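Local coordinates for metallo-beta-lactamase superfamily protein (Thermus thermophilus, PDB 2ZWR) that belongs to the metallo-beta-lactamase superfamily, carries a two-metal zinc site and probably acts as a hydrolase, at residues A[113-121]-A[131-141]; A[1-9]-A[14-22]. All blocks are in the same frame, centred on the assembly; numbering follows the deposited sequence.

Interaction 1 (A[113-121]-A[131-141]). With ZN (zinc ion), chain F.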
loop_
_atom_site.group_PDB
_atom_site.type_symbol
_atom_site.label_atom_id
_atom_site.label_comp_id
_atom_site.label_asym_id
_atom_site.label_seq_id
_atom_site.Cartn_x
_atom_site.Cartn_y
_atom_site.Cartn_z
ATOM N N ARG A 113 10.978 -5.827 -10.293
ATOM C CA ARG A 113 11.596 -6.257 -9.037
ATOM C C ARG A 113 12.271 -5.077 -8.367
ATOM O O ARG A 113 13.113 -4.420 -8.982
ATOM C CB ARG A 113 12.655 -7.340 -9.283
ATOM C CG ARG A 113 12.186 -8.759 -9.094
ATOM C CD ARG A 113 11.485 -9.277 -10.323
ATOM N NE ARG A 113 11.673 -10.721 -10.469
ATOM N N LEU A 114 11.906 -4.810 -7.114
ATOM C CA LEU A 114 12.579 -3.776 -6.329
ATOM C C LEU A 114 12.482 -4.095 -4.856
ATOM O O LEU A 114 11.436 -4.561 -4.380
ATOM C CB LEU A 114 12.034 -2.354 -6.618
ATOM C CG LEU A 114 10.729 -1.853 -5.973
ATOM C CD1 LEU A 114 10.570 -0.359 -6.167
ATOM C CD2 LEU A 114 9.533 -2.565 -6.540
ATOM N N PHE A 115 13.581 -3.847 -4.151
ATOM C CA PHE A 115 13.698 -4.094 -2.717
ATOM C C PHE A 115 13.209 -5.480 -2.313
ATOM O O PHE A 115 12.587 -5.646 -1.263
ATOM C CB PHE A 115 12.974 -3.004 -1.917
ATOM C CG PHE A 115 13.572 -1.632 -2.078
ATOM C CD1 PHE A 115 14.671 -1.243 -1.309
ATOM C CD2 PHE A 115 13.022 -0.724 -2.978
ATOM C CE1 PHE A 115 15.224 0.033 -1.449
ATOM C CE2 PHE A 115 13.553 0.559 -3.124
ATOM C CZ PHE A 115 14.656 0.941 -2.356
ATOM N N GLY A 116 13.506 -6.472 -3.152
ATOM C CA GLY A 116 13.185 -7.864 -2.852
ATOM C C GLY A 116 11.741 -8.247 -3.123
ATOM O O GLY A 116 11.333 -9.367 -2.786
ATOM N N PHE A 117 10.974 -7.334 -3.729
ATOM C CA PHE A 117 9.569 -7.586 -4.080
ATOM C C PHE A 117 9.368 -7.759 -5.585
ATOM O O PHE A 117 10.099 -7.188 -6.396
ATOM C CB PHE A 117 8.659 -6.429 -3.611
ATOM C CG PHE A 117 8.583 -6.261 -2.108
ATOM C CD1 PHE A 117 7.965 -7.218 -1.312
ATOM C CD2 PHE A 117 9.109 -5.123 -1.500
ATOM C CE1 PHE A 117 7.892 -7.052 0.066
ATOM C CE2 PHE A 117 9.046 -4.943 -0.132
ATOM C CZ PHE A 117 8.435 -5.903 0.658
ATOM N N GLN A 118 8.349 -8.526 -5.951
ATOM C CA GLN A 118 7.856 -8.542 -7.321
ATOM C C GLN A 118 6.565 -7.720 -7.348
ATOM O O GLN A 118 5.677 -7.915 -6.509
ATOM C CB GLN A 118 7.612 -9.982 -7.782
ATOM C CG GLN A 118 6.930 -10.118 -9.148
ATOM C CD GLN A 118 6.600 -11.576 -9.533
ATOM O OE1 GLN A 118 6.378 -11.873 -10.708
ATOM N NE2 GLN A 118 6.573 -12.479 -8.548
ATOM N N VAL A 119 6.471 -6.798 -8.301
ATOM C CA VAL A 119 5.293 -5.951 -8.448
ATOM C C VAL A 119 4.208 -6.661 -9.261
ATOM O O VAL A 119 4.447 -7.123 -10.381
ATOM C CB VAL A 119 5.656 -4.571 -9.053
ATOM C CG1 VAL A 119 4.400 -3.700 -9.303
ATOM C CG2 VAL A 119 6.644 -3.838 -8.149
ATOM N N LEU A 120 3.026 -6.768 -8.658
ATOM C CA LEU A 120 1.835 -7.294 -9.314
ATOM C C LEU A 120 0.884 -6.132 -9.558
ATOM O O LEU A 120 0.448 -5.488 -8.603
ATOM C CB LEU A 120 1.148 -8.327 -8.412
ATOM C CG LEU A 120 1.612 -9.793 -8.314
ATOM C CD1 LEU A 120 3.096 -9.979 -8.535
ATOM C CD2 LEU A 120 1.204 -10.395 -6.974
ATOM N N HIS A 121 0.575 -5.847 -10.819
ATOM C CA HIS A 121 -0.425 -4.846 -11.125
ATOM C C HIS A 121 -1.806 -5.471 -11.032
ATOM O O HIS A 121 -2.185 -6.309 -11.858
ATOM C CB HIS A 121 -0.216 -4.204 -12.503
ATOM C CG HIS A 121 -1.193 -3.106 -12.803
ATOM N ND1 HIS A 121 -1.946 -3.068 -13.957
ATOM C CD2 HIS A 121 -1.560 -2.017 -12.081
ATOM C CE1 HIS A 121 -2.719 -1.996 -13.945
ATOM N NE2 HIS A 121 -2.508 -1.342 -12.817
ATOM N N ALA A 131 0.383 -4.856 -5.839
ATOM C CA ALA A 131 0.814 -5.556 -4.627
ATOM C C ALA A 131 2.308 -5.800 -4.702
ATOM O O ALA A 131 2.853 -6.003 -5.794
ATOM C CB ALA A 131 0.076 -6.888 -4.460
ATOM N N PHE A 132 2.960 -5.770 -3.542
ATOM C CA PHE A 132 4.376 -6.063 -3.422
ATOM C C PHE A 132 4.527 -7.451 -2.858
ATOM O O PHE A 132 4.232 -7.682 -1.683
ATOM C CB PHE A 132 5.089 -5.018 -2.546
ATOM C CG PHE A 132 4.923 -3.622 -3.052
ATOM C CD1 PHE A 132 5.695 -3.166 -4.115
ATOM C CD2 PHE A 132 3.970 -2.769 -2.490
ATOM C CE1 PHE A 132 5.534 -1.880 -4.610
ATOM C CE2 PHE A 132 3.802 -1.480 -2.964
ATOM C CZ PHE A 132 4.580 -1.032 -4.036
ATOM N N TYR A 133 4.993 -8.367 -3.706
ATOM C CA TYR A 133 5.013 -9.801 -3.405
ATOM C C TYR A 133 6.424 -10.309 -3.094
ATOM O O TYR A 133 7.368 -10.088 -3.863
ATOM C CB TYR A 133 4.367 -10.608 -4.556
ATOM C CG TYR A 133 4.347 -12.113 -4.332
ATOM C CD1 TYR A 133 3.914 -12.653 -3.116
ATOM C CD2 TYR A 133 4.745 -13.001 -5.342
ATOM C CE1 TYR A 133 3.904 -14.025 -2.896
ATOM C CE2 TYR A 133 4.732 -14.384 -5.131
ATOM C CZ TYR A 133 4.303 -14.885 -3.908
ATOM O OH TYR A 133 4.283 -16.245 -3.680
ATOM N N ASP A 134 6.550 -10.980 -1.954
ATOM C CA ASP A 134 7.806 -11.559 -1.511
ATOM C C ASP A 134 7.659 -13.087 -1.387
ATOM O O ASP A 134 7.314 -13.606 -0.323
ATOM C CB ASP A 134 8.254 -10.897 -0.198
ATOM C CG ASP A 134 9.306 -11.702 0.555
ATOM O OD1 ASP A 134 10.172 -12.341 -0.078
ATOM O OD2 ASP A 134 9.260 -11.691 1.799
ATOM N N PRO A 135 7.911 -13.813 -2.495
ATOM C CA PRO A 135 7.744 -15.269 -2.525
ATOM C C PRO A 135 8.619 -16.015 -1.524
ATOM O O PRO A 135 8.200 -17.041 -0.988
ATOM C CB PRO A 135 8.143 -15.650 -3.959
ATOM C CG PRO A 135 8.915 -14.484 -4.486
ATOM C CD PRO A 135 8.360 -13.280 -3.797
ATOM N N GLU A 136 9.816 -15.498 -1.272
ATOM C CA GLU A 136 10.769 -16.149 -0.390
ATOM C C GLU A 136 10.316 -16.138 1.063
ATOM O O GLU A 136 10.448 -17.148 1.761
ATOM C CB GLU A 136 12.155 -15.514 -0.542
ATOM N N GLY A 137 9.791 -14.996 1.512
ATOM C CA GLY A 137 9.193 -14.864 2.841
ATOM C C GLY A 137 7.710 -15.219 2.864
ATOM O O GLY A 137 7.049 -15.101 3.907
ATOM N N ALA A 138 7.188 -15.669 1.724
ATOM C CA ALA A 138 5.763 -16.012 1.580
ATOM C C ALA A 138 4.861 -14.912 2.148
ATOM O O ALA A 138 4.111 -15.135 3.093
ATOM C CB ALA A 138 5.460 -17.360 2.248
ATOM N N GLN A 139 4.957 -13.714 1.584
ATOM C CA GLN A 139 4.135 -12.608 2.064
ATOM C C GLN A 139 3.837 -11.591 0.980
ATOM O O GLN A 139 4.601 -11.442 0.021
ATOM C CB GLN A 139 4.772 -11.934 3.287
ATOM C CG GLN A 139 6.022 -11.113 2.999
ATOM C CD GLN A 139 6.786 -10.771 4.266
ATOM O OE1 GLN A 139 6.195 -10.551 5.324
ATOM N NE2 GLN A 139 8.106 -10.728 4.164
ATOM N N VAL A 140 2.724 -10.886 1.146
ATOM C CA VAL A 140 2.286 -9.918 0.159
ATOM C C VAL A 140 1.739 -8.674 0.865
ATOM O O VAL A 140 1.031 -8.769 1.880
ATOM C CB VAL A 140 1.260 -10.551 -0.860
ATOM C CG1 VAL A 140 -0.080 -10.879 -0.196
ATOM C CG2 VAL A 140 1.064 -9.651 -2.082
ATOM N N PHE A 141 2.114 -7.518 0.343
ATOM C CA PHE A 141 1.584 -6.240 0.796
ATOM C C PHE A 141 0.636 -5.805 -0.310
ATOM O O PHE A 141 1.046 -5.219 -1.319
ATOM C CB PHE A 141 2.735 -5.241 1.028
ATOM C CG PHE A 141 3.659 -5.655 2.152
ATOM C CD1 PHE A 141 3.439 -5.208 3.454
ATOM C CD2 PHE A 141 4.712 -6.532 1.921
ATOM C CE1 PHE A 141 4.278 -5.621 4.515
ATOM C CE2 PHE A 141 5.561 -6.942 2.965
ATOM C CZ PHE A 141 5.342 -6.490 4.257
HETATM ZN ZN ZN F . -1.658 -4.499 -15.541
#
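The beta hairpin of strands 117-121 and 130-134 is built by the antiparallel pairs Gln118-Tyr133 and Leu120-Ala131. Gln118 N bonds to Tyr133 O at 2.8 Å, Tyr133 N answers to Gln118 O, and Leu120 and Ala131 exchange the same two bonds. Between these pairs, Val119 and Phe132, the non-hydrogen-bonded pair, send their side chains out side by side, with Val119 CG2 4.2 Å from Phe132 CE1. The Phe117 ring receives Phe132 CB over one face, a CH-pi contact 4.0 Å from the ring centroid. Phe117 CE1 also reaches Phe141 CD2 at 3.7 Å, the two ring planes 82° apart. Both segments lie in one of the two mixed sheets of the alphabeta/betaalpha metallo-beta-lactamase fold, and Phe117, Phe132 and Phe141 face the other sheet, packing on Leu51, Val18 and Ile27. On the reverse face, Gln118 runs extended, CG anti to the backbone N (chi1 173°), which lays NE2 at the edge of the Tyr133 ring, 3.7 Å from CD2; Leu120 CD2 meets Tyr133 CB. At the next turn Asp134 OD1 accepts from Gly137 N in an Asx motif, while OD2 takes Gln139 NE2 through its anti lone pair. His121 ND1 binds a zinc ion.

Interaction 2 (A[1-9]-A[14-22]). With ZN (zinc ion), chain I; ZN (zinc ion), chain H.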
loop_
_atom_site.group_PDB
_atom_site.type_symbol
_atom_site.label_atom_id
_atom_site.label_comp_id
_atom_site.label_asym_id
_atom_site.label_seq_id
_atom_site.Cartn_x
_atom_site.Cartn_y
_atom_site.Cartn_z
ATOM N N MET A 1 13.021 -10.662 5.926
ATOM C CA MET A 1 12.384 -9.335 6.198
ATOM C C MET A 1 11.826 -9.209 7.619
ATOM O O MET A 1 11.189 -10.127 8.137
ATOM C CB MET A 1 11.274 -9.053 5.169
ATOM C CG MET A 1 11.777 -9.034 3.719
ATOM S SD MET A 1 10.719 -8.117 2.571
ATOM C CE MET A 1 11.625 -8.314 1.022
ATOM N N ARG A 2 12.076 -8.066 8.250
ATOM C CA ARG A 2 11.378 -7.705 9.474
ATOM C C ARG A 2 10.298 -6.693 9.083
ATOM O O ARG A 2 10.546 -5.792 8.280
ATOM C CB ARG A 2 12.340 -7.117 10.508
ATOM C CG ARG A 2 13.339 -8.126 11.088
ATOM C CD ARG A 2 14.539 -7.427 11.752
ATOM N NE ARG A 2 14.190 -6.764 13.011
ATOM C CZ ARG A 2 14.780 -5.660 13.477
ATOM N NH1 ARG A 2 15.750 -5.064 12.785
ATOM N NH2 ARG A 2 14.384 -5.137 14.636
ATOM N N VAL A 3 9.108 -6.852 9.651
ATOM C CA VAL A 3 7.931 -6.076 9.236
ATOM C C VAL A 3 7.328 -5.352 10.423
ATOM O O VAL A 3 6.950 -5.989 11.413
ATOM C CB VAL A 3 6.838 -6.988 8.579
ATOM C CG1 VAL A 3 5.607 -6.172 8.158
ATOM C CG2 VAL A 3 7.419 -7.764 7.398
ATOM N N PHE A 4 7.237 -4.026 10.314
ATOM C CA PHE A 4 6.655 -3.189 11.359
ATOM C C PHE A 4 5.431 -2.408 10.865
ATOM O O PHE A 4 5.569 -1.370 10.192
ATOM C CB PHE A 4 7.715 -2.260 11.962
ATOM C CG PHE A 4 8.872 -2.991 12.578
ATOM C CD1 PHE A 4 8.841 -3.368 13.912
ATOM C CD2 PHE A 4 9.992 -3.316 11.819
ATOM C CE1 PHE A 4 9.917 -4.048 14.483
ATOM C CE2 PHE A 4 11.070 -4.002 12.385
ATOM C CZ PHE A 4 11.026 -4.366 13.712
ATOM N N PRO A 5 4.224 -2.916 11.189
ATOM C CA PRO A 5 2.975 -2.271 10.799
ATOM C C PRO A 5 2.630 -1.138 11.743
ATOM O O PRO A 5 2.937 -1.205 12.939
ATOM C CB PRO A 5 1.928 -3.389 10.950
ATOM C CG PRO A 5 2.705 -4.633 11.351
ATOM C CD PRO A 5 3.975 -4.158 11.940
ATOM N N VAL A 6 1.983 -0.111 11.210
ATOM C CA VAL A 6 1.442 0.958 12.045
ATOM C C VAL A 6 0.151 1.486 11.423
ATOM O O VAL A 6 0.078 1.714 10.210
ATOM C CB VAL A 6 2.487 2.079 12.308
ATOM C CG1 VAL A 6 2.963 2.728 10.988
ATOM C CG2 VAL A 6 1.941 3.124 13.318
ATOM N N THR A 7 -0.878 1.631 12.247
ATOM C CA THR A 7 -2.171 2.112 11.776
ATOM C C THR A 7 -2.226 3.634 11.891
ATOM O O THR A 7 -1.845 4.197 12.919
ATOM C CB THR A 7 -3.323 1.421 12.520
ATOM O OG1 THR A 7 -3.182 0.011 12.348
ATOM C CG2 THR A 7 -4.691 1.848 11.980
ATOM N N LEU A 8 -2.693 4.288 10.825
ATOM C CA LEU A 8 -2.560 5.735 10.678
ATOM C C LEU A 8 -3.829 6.406 10.192
ATOM O O LEU A 8 -4.506 5.896 9.301
ATOM C CB LEU A 8 -1.416 6.070 9.704
ATOM C CG LEU A 8 -0.010 5.507 9.968
ATOM C CD1 LEU A 8 0.852 5.745 8.758
ATOM C CD2 LEU A 8 0.621 6.128 11.227
ATOM N N GLY A 9 -4.142 7.555 10.791
ATOM C CA GLY A 9 -5.187 8.446 10.282
ATOM C C GLY A 9 -6.598 8.042 10.651
ATOM O O GLY A 9 -6.806 6.934 11.135
ATOM N N ASN A 14 -3.137 1.033 7.198
ATOM C CA ASN A 14 -1.889 0.386 7.634
ATOM C C ASN A 14 -0.663 0.720 6.760
ATOM O O ASN A 14 -0.618 0.372 5.560
ATOM C CB ASN A 14 -2.032 -1.152 7.701
ATOM C CG ASN A 14 -3.230 -1.621 8.538
ATOM O OD1 ASN A 14 -3.873 -2.618 8.192
ATOM N ND2 ASN A 14 -3.520 -0.928 9.639
ATOM N N ALA A 15 0.327 1.368 7.378
ATOM C CA ALA A 15 1.658 1.533 6.801
ATOM C C ALA A 15 2.562 0.381 7.239
ATOM O O ALA A 15 2.336 -0.221 8.285
ATOM C CB ALA A 15 2.275 2.863 7.228
ATOM N N TYR A 16 3.579 0.075 6.441
ATOM C CA TYR A 16 4.514 -0.989 6.783
ATOM C C TYR A 16 5.932 -0.508 6.577
ATOM O O TYR A 16 6.301 -0.114 5.467
ATOM C CB TYR A 16 4.244 -2.277 5.964
ATOM C CG TYR A 16 2.863 -2.869 6.214
ATOM C CD1 TYR A 16 2.641 -3.765 7.265
ATOM C CD2 TYR A 16 1.774 -2.501 5.424
ATOM C CE1 TYR A 16 1.358 -4.288 7.520
ATOM C CE2 TYR A 16 0.492 -3.019 5.673
ATOM C CZ TYR A 16 0.298 -3.909 6.721
ATOM O OH TYR A 16 -0.962 -4.423 6.957
ATOM N N LEU A 17 6.702 -0.507 7.662
ATOM C CA LEU A 17 8.138 -0.294 7.614
ATOM C C LEU A 17 8.782 -1.673 7.553
ATOM O O LEU A 17 8.664 -2.470 8.475
ATOM C CB LEU A 17 8.619 0.501 8.832
ATOM C CG LEU A 17 10.122 0.798 8.948
ATOM C CD1 LEU A 17 10.646 1.675 7.795
ATOM C CD2 LEU A 17 10.456 1.425 10.325
ATOM N N VAL A 18 9.436 -1.956 6.439
ATOM C CA VAL A 18 9.886 -3.308 6.133
ATOM C C VAL A 18 11.389 -3.286 5.901
ATOM O O VAL A 18 11.883 -2.509 5.077
ATOM C CB VAL A 18 9.189 -3.868 4.853
ATOM C CG1 VAL A 18 9.639 -5.302 4.567
ATOM C CG2 VAL A 18 7.657 -3.778 4.973
ATOM N N GLU A 19 12.107 -4.135 6.625
ATOM C CA GLU A 19 13.533 -4.322 6.377
ATOM C C GLU A 19 13.691 -5.337 5.251
ATOM O O GLU A 19 13.254 -6.464 5.371
ATOM C CB GLU A 19 14.271 -4.781 7.645
ATOM C CG GLU A 19 15.810 -4.725 7.515
ATOM C CD GLU A 19 16.562 -4.900 8.848
ATOM O OE1 GLU A 19 15.952 -5.349 9.854
ATOM O OE2 GLU A 19 17.778 -4.585 8.880
ATOM N N THR A 20 14.297 -4.926 4.144
ATOM C CA THR A 20 14.538 -5.847 3.033
ATOM C C THR A 20 16.033 -6.166 2.936
ATOM O O THR A 20 16.857 -5.556 3.623
ATOM C CB THR A 20 13.992 -5.287 1.678
ATOM O OG1 THR A 20 14.965 -4.435 1.057
ATOM C CG2 THR A 20 12.681 -4.501 1.885
ATOM N N GLY A 21 16.379 -7.128 2.087
ATOM C CA GLY A 21 17.784 -7.437 1.814
ATOM C C GLY A 21 18.533 -6.277 1.169
ATOM O O GLY A 21 19.767 -6.270 1.144
ATOM N N GLU A 22 17.784 -5.299 0.650
ATOM C CA GLU A 22 18.362 -4.087 0.061
ATOM C C GLU A 22 18.147 -2.834 0.910
ATOM O O GLU A 22 18.292 -1.711 0.423
ATOM C CB GLU A 22 17.801 -3.856 -1.340
ATOM C CG GLU A 22 18.353 -4.822 -2.378
ATOM C CD GLU A 22 17.396 -5.051 -3.528
ATOM O OE1 GLU A 22 16.878 -4.067 -4.097
ATOM O OE2 GLU A 22 17.161 -6.226 -3.869
HETATM ZN ZN ZN I . 11.018 -12.058 6.721
HETATM ZN ZN ZN H . 16.715 -5.291 -6.173
HETATM O O HOH W 1 14.996 -6.826 -6.172
#
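Arg2 and Glu19 run side by side and point the same way across the hairpin of strands 2-8 and 13-20, joined by a salt bridge. Arg2 NH1 donates to Glu19 OE1 at 3.0 Å, with an N-H...O angle of 148°, and meets that oxygen on its syn side, somewhat out of the carboxylate plane; the guanidinium and carboxylate planes stand 56° apart. The Arg2 chain bends at chi3 (71°), which brings one face of the guanidinium over Phe4 CE2, offset toward the rim. The Phe4 ring in turn has Leu17 O at its edge, and the Phe4 backbone pairs with Leu17 through Phe4 N to Leu17 O at 2.8 Å and the return bond from Leu17 N. On this same face Ala15 CB is met by Leu8 CD1 at 3.6 Å and by Val6 CG1.

On the other face, Pro5 crosses Tyr16 at a slant and sets CB 3.6 Å from Tyr16 CE1, while Val3 CG1 reaches Tyr16 CD1 at 3.9 Å. The extended Met1 chain reaches across to strand 13-20, so that SD touches Val18 CG1 at 3.6 Å and CE comes against Thr20 CB; Met1 N and O both bind a zinc ion.

Strand 2-8 is the outermost strand of its mixed sheet, and strand 13-20 bonds onward to strand 23-27. Phe4, Val6 and Leu17 rest against helix 33-43, whereas Val3, Val18 and Tyr16 turn to the second sheet, where Tyr16 OH bonds to Pro182 O and its ring meets Phe141 and His181 edge-to-face.

How the interactions relate
The two contacts are hairpins in different halves of the fold, their centres about 13 Å apart. Interaction 2 comes first along the chain and forms the edge of the N-terminal mixed sheet; interaction 1 follows in the second mixed sheet. The sheets meet face to face: Phe141 CZ lies 3.6 Å from Val18 CG2, while Phe115 in the turn of 113-121 packs on Thr20. Together they form part of the core between the two sheets of the alphabeta/betaalpha sandwich. The fold carries the two-zinc site of His54, His56, Asp58, His59, His125, Asp144 and His184, all outside these four segments.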